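Local coordinates for lipid II:glycine glycyltransferase (Staphylococcus aureus, PDB 6SNR), which probably transfers the first glycine of the pentaglycine interpeptide bridge from glycyl-tRNA to the lysine side chain of membrane-bound lipid II during peptidoglycan synthesis, at residues Glu194-Thr199 against Tyr318-Ser323. Sequence-based numbering, arbitrary orientation.
Sequences ELMKIT and YLYGAS
Ala322 presses its methyl group against the helix backbone at Leu195 and Met196, where helix 189-202 packs on the C-terminal end of strand 315-323, a central strand of the second of two mixed sheets in this FemABX-family, acetyltransferase-like fold. The axes of the two segments cross at 79° and come within 6.2 Å, a close approach that the small alanine allows: Ala322 CB lies 3.5 Å from Met196 N and 3.7 Å from Leu195 CB.

Further van der Waals contacts flank this methyl. Met196 sends CG away from its own backbone N and then bends at the next two torsions, which brings CE down to the strand, 4.1 Å from both Ala322 CB and Tyr320 CB; CE also touches a carbonyl oxygen, Gly321 O, at 3.6 Å. Phe213, on helix 210-220, touches Met196 and also meets the Tyr320 ring edge-to-face, while the Tyr320 hydroxyl is hydrogen-bonded to Tyr212, so that this end of the contact is shared with a second helix. Beyond Ala322, Leu195 and Ile198 approach the backbone of Ser323 through their side-chain methyls, with Ile198 CG2 4.1 Å from Ser323 O; that carbonyl is hydrogen-bonded by Arg202, the last residue of the same helix.

The polar link is made by the Thr199 hydroxyl, which connects the helix backbone to the strand backbone. With OG1 beside the backbone N (chi1 -55°), the hydroxyl donates to Leu195 O one turn earlier, arriving from above the carbonyl plane. Leu195 O thus takes two hydrogen bonds, this one and the helical bond from Thr199 N. The proton given to the helix leaves OG1 to act as an acceptor toward the strand, and Ser323 N donates to Thr199 OG1 at 2.9 Å with an N-H...O angle of 158°.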
ATOM      1  N   GLU A 194       1.264  -5.271  17.571  1.00 30.15           N
ATOM      2  CA  GLU A 194       2.459  -5.765  18.265  1.00 31.99           C
ATOM      3  C   GLU A 194       3.682  -5.679  17.354  1.00 28.59           C
ATOM      4  O   GLU A 194       4.755  -5.224  17.755  1.00 28.66           O
ATOM      5  CB  GLU A 194       2.251  -7.216  18.732  1.00 35.89           C
ATOM      6  CG  GLU A 194       1.221  -7.380  19.851  1.00 41.76           C
ATOM      7  CD  GLU A 194       1.089  -8.817  20.346  1.00 48.31           C
ATOM      8  OE1 GLU A 194       2.124  -9.395  20.750  1.00 58.12           O
ATOM      9  OE2 GLU A 194      -0.044  -9.367  20.349  1.00 53.25           O
ATOM     10  N   LEU A 195       3.524  -6.121  16.110  1.00 27.65           N
ATOM     11  CA  LEU A 195       4.597  -6.024  15.150  1.00 26.06           C
ATOM     12  C   LEU A 195       4.991  -4.568  14.882  1.00 26.67           C
ATOM     13  O   LEU A 195       6.165  -4.241  14.712  1.00 29.62           O
ATOM     14  CB  LEU A 195       4.188  -6.724  13.837  1.00 24.04           C
ATOM     15  CG  LEU A 195       4.011  -8.236  13.889  1.00 25.89           C
ATOM     16  CD1 LEU A 195       3.382  -8.737  12.601  1.00 26.22           C
ATOM     17  CD2 LEU A 195       5.359  -8.907  14.113  1.00 26.17           C
ATOM     18  N   MET A 196       4.000  -3.684  14.854  1.00 28.12           N
ATOM     19  CA  MET A 196       4.251  -2.293  14.574  1.00 28.68           C
ATOM     20  C   MET A 196       5.021  -1.645  15.715  1.00 31.88           C
ATOM     21  O   MET A 196       5.851  -0.779  15.467  1.00 31.81           O
ATOM     22  CB  MET A 196       2.928  -1.567  14.314  1.00 29.30           C
ATOM     23  CG  MET A 196       3.094  -0.086  14.005  1.00 30.76           C
ATOM     24  SD  MET A 196       3.970   0.169  12.449  1.00 34.12           S
ATOM     25  CE  MET A 196       2.762  -0.373  11.251  1.00 29.58           C
ATOM     26  N   LYS A 197       4.729  -2.072  16.947  1.00 33.89           N
ATOM     27  CA  LYS A 197       5.428  -1.577  18.142  1.00 36.06           C
ATOM     28  C   LYS A 197       6.917  -1.909  18.011  1.00 36.88           C
ATOM     29  O   LYS A 197       7.776  -1.029  18.204  1.00 34.42           O
ATOM     30  CB  LYS A 197       4.814  -2.209  19.403  1.00 39.77           C
ATOM     31  CG  LYS A 197       5.387  -1.743  20.732  1.00 42.52           C
ATOM     32  CD  LYS A 197       4.592  -2.337  21.891  1.00 45.77           C
ATOM     33  CE  LYS A 197       5.297  -2.155  23.228  1.00 48.72           C
ATOM     34  NZ  LYS A 197       4.610  -2.906  24.319  1.00 50.63           N
ATOM     35  N   ILE A 198       7.199  -3.153  17.597  1.00 35.00           N
ATOM     36  CA  ILE A 198       8.588  -3.627  17.402  1.00 35.52           C
ATOM     37  C   ILE A 198       9.282  -2.831  16.288  1.00 37.04           C
ATOM     38  O   ILE A 198      10.449  -2.437  16.405  1.00 39.10           O
ATOM     39  CB  ILE A 198       8.631  -5.155  17.104  1.00 36.06           C
ATOM     40  CG1 ILE A 198       8.109  -5.953  18.306  1.00 38.01           C
ATOM     41  CG2 ILE A 198      10.052  -5.607  16.771  1.00 37.81           C
ATOM     42  CD1 ILE A 198       7.743  -7.397  18.013  1.00 37.47           C
ATOM     43  N   THR A 199       8.553  -2.588  15.201  1.00 33.40           N
ATOM     44  CA  THR A 199       9.070  -1.836  14.082  1.00 33.45           C
ATOM     45  C   THR A 199       9.353  -0.373  14.446  1.00 36.59           C
ATOM     46  O   THR A 199      10.324   0.208  13.983  1.00 37.48           O
ATOM     47  CB  THR A 199       8.081  -1.900  12.906  1.00 32.90           C
ATOM     48  OG1 THR A 199       7.826  -3.269  12.599  1.00 31.22           O
ATOM     49  CG2 THR A 199       8.629  -1.192  11.682  1.00 33.66           C
ATOM     50  N   TYR A 318      -0.203   0.043  -0.516  1.00 15.76           N
ATOM     51  CA  TYR A 318       0.472  -0.511   0.648  1.00 16.07           C
ATOM     52  C   TYR A 318       0.574   0.593   1.679  1.00 17.85           C
ATOM     53  O   TYR A 318       1.396   1.490   1.568  1.00 18.50           O
ATOM     54  CB  TYR A 318       1.885  -1.010   0.197  1.00 16.29           C
ATOM     55  CG  TYR A 318       2.835  -1.282   1.347  1.00 18.95           C
ATOM     56  CD1 TYR A 318       2.591  -2.299   2.236  1.00 19.10           C
ATOM     57  CD2 TYR A 318       3.934  -0.505   1.552  1.00 21.41           C
ATOM     58  CE1 TYR A 318       3.451  -2.589   3.289  1.00 21.93           C
ATOM     59  CE2 TYR A 318       4.820  -0.783   2.589  1.00 21.97           C
ATOM     60  CZ  TYR A 318       4.575  -1.835   3.440  1.00 22.68           C
ATOM     61  OH  TYR A 318       5.423  -2.133   4.520  1.00 25.06           O
ATOM     62  N   LEU A 319      -0.311   0.562   2.661  1.00 17.20           N
ATOM     63  CA  LEU A 319      -0.504   1.682   3.588  1.00 20.30           C
ATOM     64  C   LEU A 319       0.442   1.639   4.779  1.00 19.55           C
ATOM     65  O   LEU A 319       1.041   2.637   5.111  1.00 21.74           O
ATOM     66  CB  LEU A 319      -1.964   1.702   4.068  1.00 23.96           C
ATOM     67  CG  LEU A 319      -2.852   2.960   4.014  1.00 30.12           C
ATOM     68  CD1 LEU A 319      -3.590   3.225   5.315  1.00 32.10           C
ATOM     69  CD2 LEU A 319      -2.170   4.221   3.509  1.00 32.78           C
ATOM     70  N   TYR A 320       0.587   0.473   5.407  1.00 19.58           N
ATOM     71  CA  TYR A 320       1.416   0.277   6.577  1.00 20.59           C
ATOM     72  C   TYR A 320       1.939  -1.154   6.568  1.00 19.76           C
ATOM     73  O   TYR A 320       1.213  -2.068   6.194  1.00 20.33           O
ATOM     74  CB  TYR A 320       0.616   0.471   7.887  1.00 22.03           C
ATOM     75  CG  TYR A 320       0.176   1.887   8.180  1.00 23.48           C
ATOM     76  CD1 TYR A 320       1.057   2.792   8.703  1.00 27.72           C
ATOM     77  CD2 TYR A 320      -1.152   2.285   7.978  1.00 25.34           C
ATOM     78  CE1 TYR A 320       0.671   4.109   8.978  1.00 28.82           C
ATOM     79  CE2 TYR A 320      -1.559   3.591   8.240  1.00 27.77           C
ATOM     80  CZ  TYR A 320      -0.652   4.485   8.754  1.00 28.78           C
ATOM     81  OH  TYR A 320      -1.027   5.774   9.022  1.00 30.66           O
ATOM     82  N   GLY A 321       3.183  -1.331   7.005  1.00 22.13           N
ATOM     83  CA  GLY A 321       3.779  -2.667   7.186  1.00 20.01           C
ATOM     84  C   GLY A 321       4.635  -2.748   8.439  1.00 20.40           C
ATOM     85  O   GLY A 321       5.121  -1.716   8.917  1.00 23.85           O
ATOM     86  N   ALA A 322       4.790  -3.948   8.985  1.00 21.54           N
ATOM     87  CA  ALA A 322       5.536  -4.137  10.247  1.00 25.05           C
ATOM     88  C   ALA A 322       6.164  -5.496  10.235  1.00 25.27           C
ATOM     89  O   ALA A 322       5.655  -6.407   9.570  1.00 23.04           O
ATOM     90  CB  ALA A 322       4.632  -3.972  11.466  1.00 24.47           C
ATOM     91  N   SER A 323       7.276  -5.657  10.960  1.00 26.12           N
ATOM     92  CA  SER A 323       7.872  -6.984  11.065  1.00 24.31           C
ATOM     93  C   SER A 323       8.689  -7.096  12.340  1.00 27.13           C
ATOM     94  O   SER A 323       9.167  -6.076  12.846  1.00 27.31           O
ATOM     95  CB  SER A 323       8.755  -7.285   9.842  1.00 27.02           C
ATOM     96  OG  SER A 323       9.791  -6.326   9.697  1.00 28.34           O
TER